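PDB 6HDS: short afifavidin, which probably forms a strong non-covalent complex with biotin and 2-iminobiotin, although its exact biological role is still obscure. Local coordinates for residues Q55-P60 and N78-C83; T104-A109 and E117-S122. One frame throughout, in Å; residues are numbered along the deposited sequence.

Contact 1 (Q55-P60 and N78-C83); sequences QGTPYP and NATANC
The side-chain amide of N78 lies flat over one face of the Y59 ring, the two planes only 9° apart, with ND2 3.2 Å from Y59 CZ. In this amide-ring stack the N-H bonds run alongside the ring instead of pointing into it, and both find oxygens of the 55-60 segment. One goes to T57 OG1, 3.0 Å from N78 ND2 and nearly straight; the other goes to the carbonyl O of P58, 2.7 Å from the same nitrogen, meeting that oxygen from above its carbonyl plane. With chi1 of T57 at 65°, OG1 is turned to the amide, and its hydroxyl lies tip to tip with that of T80.

The other end of the amide is fixed from within its own loop. N78 OD1 accepts from the backbone N of T80, the hallmark of an Asx turn, from the backbone N of A81, 3.1 Å away, and from T80 OG1. Asparagine suits this place because one flat group offers an acceptor to its own turn and two donors to the neighbouring loop, and these bonds hold it level against the tyrosine.

Outside the two segments, the Y59 ring meets W76 edge-to-face and its side chain touches V74, both on strand 69-77. That strand lies between strands 59-66 and 82-96 in the barrel, so the contact bridges over its end, close to the disulfide C54-C83.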
ATOM      1  N   GLN A  55      -6.414 -17.775  -5.737  1.00 20.84           N
ATOM      2  CA  GLN A  55      -5.150 -18.182  -6.362  1.00 25.65           C
ATOM      3  C   GLN A  55      -5.290 -18.294  -7.887  1.00 22.87           C
ATOM      4  O   GLN A  55      -6.366 -18.532  -8.435  1.00 23.58           O
ATOM      5  CB  GLN A  55      -4.727 -19.557  -5.842  1.00 26.02           C
ATOM      6  CG  GLN A  55      -4.367 -19.526  -4.368  1.00 30.61           C
ATOM      7  CD  GLN A  55      -4.597 -20.865  -3.731  1.00 34.58           C
ATOM      8  OE1 GLN A  55      -5.697 -21.447  -3.841  1.00 34.68           O
ATOM      9  NE2 GLN A  55      -3.563 -21.337  -3.044  1.00 27.14           N
ATOM     10  N   GLY A  56      -4.150 -18.164  -8.554  1.00 21.40           N
ATOM     11  CA  GLY A  56      -3.997 -18.520  -9.938  1.00 22.33           C
ATOM     12  C   GLY A  56      -4.685 -17.590 -10.921  1.00 19.98           C
ATOM     13  O   GLY A  56      -4.796 -17.944 -12.065  1.00 23.07           O
ATOM     14  N   THR A  57      -5.096 -16.386 -10.521  1.00 17.57           N
ATOM     15  CA  THR A  57      -5.612 -15.409 -11.469  1.00 18.62           C
ATOM     16  C   THR A  57      -5.100 -14.033 -11.071  1.00 19.86           C
ATOM     17  O   THR A  57      -4.816 -13.788  -9.897  1.00 20.36           O
ATOM     18  CB  THR A  57      -7.153 -15.418 -11.570  1.00 19.84           C
ATOM     19  OG1 THR A  57      -7.717 -14.998 -10.325  1.00 24.65           O
ATOM     20  CG2 THR A  57      -7.717 -16.761 -11.997  1.00 20.34           C
ATOM     21  N   PRO A  58      -4.971 -13.101 -12.044  1.00 21.27           N
ATOM     22  CA  PRO A  58      -4.473 -11.753 -11.774  1.00 20.21           C
ATOM     23  C   PRO A  58      -5.472 -10.894 -11.020  1.00 20.40           C
ATOM     24  O   PRO A  58      -6.679 -10.984 -11.304  1.00 19.60           O
ATOM     25  CB  PRO A  58      -4.252 -11.137 -13.166  1.00 22.08           C
ATOM     26  CG  PRO A  58      -4.269 -12.339 -14.114  1.00 22.30           C
ATOM     27  CD  PRO A  58      -5.213 -13.319 -13.476  1.00 20.87           C
ATOM     28  N   TYR A  59      -4.935 -10.128 -10.063  1.00 18.65           N
ATOM     29  CA  TYR A  59      -5.613  -9.109  -9.263  1.00 18.89           C
ATOM     30  C   TYR A  59      -4.823  -7.828  -9.413  1.00 19.07           C
ATOM     31  O   TYR A  59      -3.593  -7.840  -9.406  1.00 19.11           O
ATOM     32  CB  TYR A  59      -5.710  -9.547  -7.791  1.00 17.87           C
ATOM     33  CG  TYR A  59      -6.673 -10.684  -7.604  1.00 17.76           C
ATOM     34  CD1 TYR A  59      -6.278 -11.988  -7.858  1.00 17.13           C
ATOM     35  CD2 TYR A  59      -7.998 -10.473  -7.246  1.00 18.17           C
ATOM     36  CE1 TYR A  59      -7.137 -13.064  -7.709  1.00 17.48           C
ATOM     37  CE2 TYR A  59      -8.857 -11.533  -7.085  1.00 17.49           C
ATOM     38  CZ  TYR A  59      -8.447 -12.826  -7.349  1.00 16.96           C
ATOM     39  OH  TYR A  59      -9.275 -13.878  -7.166  1.00 19.62           O
ATOM     40  N   PRO A  60      -5.505  -6.696  -9.602  1.00 19.79           N
ATOM     41  CA  PRO A  60      -4.825  -5.419  -9.747  1.00 21.16           C
ATOM     42  C   PRO A  60      -4.030  -5.089  -8.481  1.00 21.06           C
ATOM     43  O   PRO A  60      -4.516  -5.380  -7.364  1.00 21.06           O
ATOM     44  CB  PRO A  60      -5.942  -4.398  -9.962  1.00 22.60           C
ATOM     45  CG  PRO A  60      -7.194  -5.204 -10.182  1.00 20.54           C
ATOM     46  CD  PRO A  60      -6.975  -6.594  -9.628  1.00 20.67           C
ATOM     47  N   ASN A  78     -11.812 -10.068  -8.192  1.00 20.11           N
ATOM     48  CA  ASN A  78     -11.806  -9.919  -9.639  1.00 20.51           C
ATOM     49  C   ASN A  78     -13.066 -10.608 -10.182  1.00 23.18           C
ATOM     50  O   ASN A  78     -13.947 -11.017  -9.414  1.00 21.00           O
ATOM     51  CB  ASN A  78     -10.439 -10.353 -10.184  1.00 19.09           C
ATOM     52  CG  ASN A  78     -10.170 -11.841 -10.175  1.00 18.08           C
ATOM     53  OD1 ASN A  78     -11.047 -12.668  -9.917  1.00 18.65           O
ATOM     54  ND2 ASN A  78      -8.915 -12.198 -10.441  1.00 17.96           N
ATOM     55  N   ALA A  79     -13.175 -10.725 -11.515  1.00 23.46           N
ATOM     56  CA  ALA A  79     -14.355 -11.371 -12.148  1.00 25.07           C
ATOM     57  C   ALA A  79     -14.508 -12.843 -11.744  1.00 23.71           C
ATOM     58  O   ALA A  79     -15.610 -13.361 -11.832  1.00 25.67           O
ATOM     59  CB  ALA A  79     -14.264 -11.253 -13.663  1.00 23.66           C
ATOM     60  N   THR A  80     -13.424 -13.511 -11.341  1.00 21.43           N
ATOM     61  CA  THR A  80     -13.425 -14.970 -11.108  1.00 25.28           C
ATOM     62  C   THR A  80     -13.671 -15.329  -9.632  1.00 25.77           C
ATOM     63  O   THR A  80     -14.238 -16.371  -9.362  1.00 27.20           O
ATOM     64  CB  THR A  80     -12.145 -15.637 -11.614  1.00 29.07           C
ATOM     65  OG1 THR A  80     -11.145 -15.450 -10.628  1.00 32.12           O
ATOM     66  CG2 THR A  80     -11.685 -15.123 -12.967  1.00 28.64           C
ATOM     67  N   ALA A  81     -13.265 -14.483  -8.677  1.00 23.73           N
ATOM     68  CA  ALA A  81     -13.394 -14.843  -7.250  1.00 24.06           C
ATOM     69  C   ALA A  81     -13.123 -13.641  -6.333  1.00 24.53           C
ATOM     70  O   ALA A  81     -12.501 -12.645  -6.694  1.00 24.34           O
ATOM     71  CB  ALA A  81     -12.453 -15.975  -6.900  1.00 25.83           C
ATOM     72  N   ASN A  82     -13.521 -13.820  -5.080  1.00 22.72           N
ATOM     73  CA  ASN A  82     -13.490 -12.780  -4.082  1.00 21.26           C
ATOM     74  C   ASN A  82     -13.111 -13.486  -2.781  1.00 21.99           C
ATOM     75  O   ASN A  82     -13.611 -14.600  -2.496  1.00 21.64           O
ATOM     76  CB  ASN A  82     -14.836 -12.048  -4.008  1.00 22.08           C
ATOM     77  CG  ASN A  82     -14.843 -10.920  -2.990  1.00 21.74           C
ATOM     78  OD1 ASN A  82     -14.816  -9.748  -3.343  1.00 28.93           O
ATOM     79  ND2 ASN A  82     -14.833 -11.272  -1.713  1.00 21.12           N
ATOM     80  N   CYS A  83     -12.181 -12.880  -2.030  1.00 21.02           N
ATOM     81  CA  CYS A  83     -11.777 -13.355  -0.708  1.00 20.05           C
ATOM     82  C   CYS A  83     -11.965 -12.272   0.380  1.00 21.48           C
ATOM     83  O   CYS A  83     -11.386 -12.430   1.477  1.00 22.95           O
ATOM     84  CB  CYS A  83     -10.318 -13.801  -0.746  1.00 21.21           C
ATOM     85  SG  CYS A  83     -10.009 -15.211  -1.849  1.00 27.17           S
TER

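Contact 2 (T104-A109 and E117-S122); sequences TDWNLA and EIQQGS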
ATOM      1  N   THR A 104      10.177  -7.712   1.343  1.00 16.22           N
ATOM      2  CA  THR A 104       8.972  -7.059   1.775  1.00 18.76           C
ATOM      3  C   THR A 104       8.404  -7.670   3.057  1.00 18.91           C
ATOM      4  O   THR A 104       8.566  -8.852   3.308  1.00 17.56           O
ATOM      5  CB  THR A 104       7.851  -7.121   0.723  1.00 20.31           C
ATOM      6  OG1 THR A 104       7.232  -8.402   0.540  1.00 19.93           O
ATOM      7  CG2 THR A 104       8.327  -6.612  -0.611  1.00 22.01           C
ATOM      8  N   ASP A 105       7.548  -6.873   3.707  1.00 17.74           N
ATOM      9  CA  ASP A 105       6.662  -7.344   4.727  1.00 18.58           C
ATOM     10  C   ASP A 105       5.270  -7.001   4.253  1.00 16.95           C
ATOM     11  O   ASP A 105       5.089  -5.985   3.531  1.00 18.52           O
ATOM     12  CB  ASP A 105       6.917  -6.730   6.100  1.00 19.69           C
ATOM     13  CG  ASP A 105       8.250  -7.120   6.751  1.00 23.13           C
ATOM     14  OD1 ASP A 105       8.768  -8.170   6.392  1.00 26.98           O
ATOM     15  OD2 ASP A 105       8.711  -6.403   7.694  1.00 22.77           O
ATOM     16  N   TRP A 106       4.316  -7.841   4.637  1.00 15.59           N
ATOM     17  CA  TRP A 106       2.917  -7.601   4.209  1.00 15.15           C
ATOM     18  C   TRP A 106       1.975  -7.678   5.385  1.00 16.56           C
ATOM     19  O   TRP A 106       2.250  -8.337   6.375  1.00 14.95           O
ATOM     20  CB  TRP A 106       2.467  -8.534   3.076  1.00 15.57           C
ATOM     21  CG  TRP A 106       2.657 -10.005   3.284  1.00 16.40           C
ATOM     22  CD1 TRP A 106       3.663 -10.785   2.796  1.00 16.42           C
ATOM     23  CD2 TRP A 106       1.778 -10.879   3.978  1.00 17.57           C
ATOM     24  NE1 TRP A 106       3.503 -12.081   3.183  1.00 17.80           N
ATOM     25  CE2 TRP A 106       2.326 -12.180   3.878  1.00 19.59           C
ATOM     26  CE3 TRP A 106       0.555 -10.695   4.626  1.00 15.56           C
ATOM     27  CZ2 TRP A 106       1.706 -13.282   4.430  1.00 19.31           C
ATOM     28  CZ3 TRP A 106      -0.034 -11.797   5.208  1.00 17.55           C
ATOM     29  CH2 TRP A 106       0.524 -13.060   5.101  1.00 18.38           C
ATOM     30  N   ASN A 107       0.835  -7.011   5.208  1.00 16.04           N
ATOM     31  CA  ASN A 107      -0.250  -7.145   6.084  1.00 17.94           C
ATOM     32  C   ASN A 107      -1.481  -7.466   5.266  1.00 17.37           C
ATOM     33  O   ASN A 107      -1.641  -6.915   4.147  1.00 17.90           O
ATOM     34  CB  ASN A 107      -0.530  -5.856   6.879  1.00 19.66           C
ATOM     35  CG  ASN A 107       0.514  -5.536   7.920  1.00 19.18           C
ATOM     36  OD1 ASN A 107       0.844  -6.376   8.738  1.00 21.20           O
ATOM     37  ND2 ASN A 107       1.013  -4.309   7.920  1.00 20.25           N
ATOM     38  N   LEU A 108      -2.386  -8.269   5.840  1.00 19.59           N
ATOM     39  CA  LEU A 108      -3.601  -8.702   5.183  1.00 18.26           C
ATOM     40  C   LEU A 108      -4.812  -8.466   6.086  1.00 16.12           C
ATOM     41  O   LEU A 108      -4.894  -9.006   7.204  1.00 17.72           O
ATOM     42  CB  LEU A 108      -3.434 -10.182   4.817  1.00 19.35           C
ATOM     43  CG  LEU A 108      -4.688 -11.008   4.542  1.00 21.48           C
ATOM     44  CD1 LEU A 108      -5.528 -10.412   3.413  1.00 24.10           C
ATOM     45  CD2 LEU A 108      -4.232 -12.421   4.169  1.00 22.64           C
ATOM     46  N   ALA A 109      -5.679  -7.552   5.662  1.00 16.90           N
ATOM     47  CA  ALA A 109      -6.947  -7.245   6.399  1.00 18.49           C
ATOM     48  C   ALA A 109      -8.042  -8.165   5.860  1.00 19.61           C
ATOM     49  O   ALA A 109      -8.170  -8.301   4.664  1.00 19.37           O
ATOM     50  CB  ALA A 109      -7.312  -5.787   6.286  1.00 18.68           C
ATOM     51  N   GLU A 117      -9.611  -8.489  11.185  1.00 20.59           N
ATOM     52  CA  GLU A 117      -8.301  -8.928  11.698  1.00 21.37           C
ATOM     53  C   GLU A 117      -7.234  -8.577  10.674  1.00 19.86           C
ATOM     54  O   GLU A 117      -7.555  -8.308   9.525  1.00 17.91           O
ATOM     55  CB  GLU A 117      -8.211 -10.437  11.935  1.00 25.52           C
ATOM     56  CG  GLU A 117      -9.272 -10.993  12.863  1.00 27.78           C
ATOM     57  CD  GLU A 117      -9.275 -10.372  14.250  1.00 31.22           C
ATOM     58  OE1 GLU A 117     -10.361 -10.330  14.892  1.00 30.31           O
ATOM     59  OE2 GLU A 117      -8.212  -9.898  14.678  1.00 34.88           O
ATOM     60  N   ILE A 118      -5.980  -8.585  11.119  1.00 18.06           N
ATOM     61  CA  ILE A 118      -4.856  -8.188  10.241  1.00 20.41           C
ATOM     62  C   ILE A 118      -3.781  -9.250  10.439  1.00 17.63           C
ATOM     63  O   ILE A 118      -3.351  -9.429  11.556  1.00 19.86           O
ATOM     64  CB  ILE A 118      -4.321  -6.778  10.564  1.00 17.10           C
ATOM     65  CG1 ILE A 118      -5.423  -5.714  10.516  1.00 15.72           C
ATOM     66  CG2 ILE A 118      -3.158  -6.432   9.639  1.00 17.64           C
ATOM     67  CD1 ILE A 118      -5.008  -4.321  10.911  1.00 14.71           C
ATOM     68  N   GLN A 119      -3.514 -10.035   9.388  1.00 19.17           N
ATOM     69  CA  GLN A 119      -2.527 -11.071   9.429  1.00 19.45           C
ATOM     70  C   GLN A 119      -1.228 -10.506   8.858  1.00 19.82           C
ATOM     71  O   GLN A 119      -1.216  -9.608   8.000  1.00 19.28           O
ATOM     72  CB  GLN A 119      -2.995 -12.291   8.630  1.00 24.01           C
ATOM     73  CG  GLN A 119      -1.880 -13.275   8.346  1.00 26.08           C
ATOM     74  CD  GLN A 119      -2.317 -14.499   7.570  1.00 28.98           C
ATOM     75  OE1 GLN A 119      -1.555 -15.452   7.482  1.00 31.43           O
ATOM     76  NE2 GLN A 119      -3.516 -14.470   6.996  1.00 26.21           N
ATOM     77  N   GLN A 120      -0.105 -11.056   9.278  1.00 20.59           N
ATOM     78  CA  GLN A 120       1.160 -10.525   8.797  1.00 20.12           C
ATOM     79  C   GLN A 120       2.065 -11.613   8.252  1.00 18.63           C
ATOM     80  O   GLN A 120       2.018 -12.747   8.714  1.00 18.92           O
ATOM     81  CB  GLN A 120       1.906  -9.860   9.946  1.00 22.53           C
ATOM     82  CG  GLN A 120       1.432  -8.446  10.157  1.00 28.90           C
ATOM     83  CD  GLN A 120       1.589  -7.962  11.571  1.00 33.69           C
ATOM     84  OE1 GLN A 120       2.205  -8.639  12.396  1.00 34.82           O
ATOM     85  NE2 GLN A 120       1.026  -6.789  11.834  1.00 35.15           N
ATOM     86  N   GLY A 121       2.954 -11.197   7.347  1.00 18.71           N
ATOM     87  CA  GLY A 121       4.013 -12.072   6.853  1.00 17.35           C
ATOM     88  C   GLY A 121       5.067 -11.290   6.099  1.00 17.98           C
ATOM     89  O   GLY A 121       5.097 -10.065   6.113  1.00 17.15           O
ATOM     90  N   SER A 122       5.997 -12.028   5.515  1.00 19.27           N
ATOM     91  CA  SER A 122       7.090 -11.491   4.727  1.00 19.96           C
ATOM     92  C   SER A 122       7.186 -12.273   3.402  1.00 20.36           C
ATOM     93  O   SER A 122       7.034 -13.495   3.414  1.00 22.14           O
ATOM     94  CB  SER A 122       8.361 -11.603   5.492  1.00 21.06           C
ATOM     95  OG  SER A 122       8.288 -10.782   6.638  1.00 24.56           O
TER
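One face of the W106 indole lies over the backbone of Q120 and G121: the CA of G121 sits 3.7 Å from the centroid of the six-membered ring, a CH-pi contact, and the G121 N lies against the same ring face. At the edge, in the ring plane, is OE1 of Q119, whose CG packs 3.9 Å from W106 CZ3. With chi1 at 52°, the indole swings across onto the partner strand, and glycine suits the position facing it because a side chain there would run into the ring. W89 of strand 82-96 also meets the indole, at an inclined angle.

The backbones form an antiparallel pair. W106 and G121 exchange two hydrogen bonds, W106 N to G121 O being 2.8 Å and nearly straight, and L108 and Q119 form the next hydrogen-bonded pair. On the face bearing W106, the leucine's CD2 lies 3.6 Å from Q119 NE2, the two side chains running side by side. D105 and S122 share the other face, where the serine hydroxyl donates to D105 OD1 over 2.7 Å, from above the carboxylate plane.

W106 and L108 give their face large apolar surfaces beside polar T87 and D123, biotin-binding positions in a nearly identical protein, consistent with a pocket wall that mixes the two; the face with D105, N107, A109 and I118 packs on the second subunit.

How the contacts relate
Contacts 1 and 2 lie in one antiparallel barrel, their centres 18 Å apart and their nearest atoms about 6 Å apart, without touching. Strand 82-96, which contact 1 enters at its first residues, lies beside strand 99-111 of contact 2, so the two are tied through neighbouring strands of one sheet. Contact 2 probably adjoins, and contact 1 probably lies near, the biotin pocket: the side chain of Y59 is about 5 Å from that of Y45, that of W106 about 3 Å from that of D123, and that of L108 about 3 Å from that of T87. F52, in the loop that runs into 55-60, touches W106, L108 and Q119, bringing that loop up to contact 2. Each contact also reaches the second subunit.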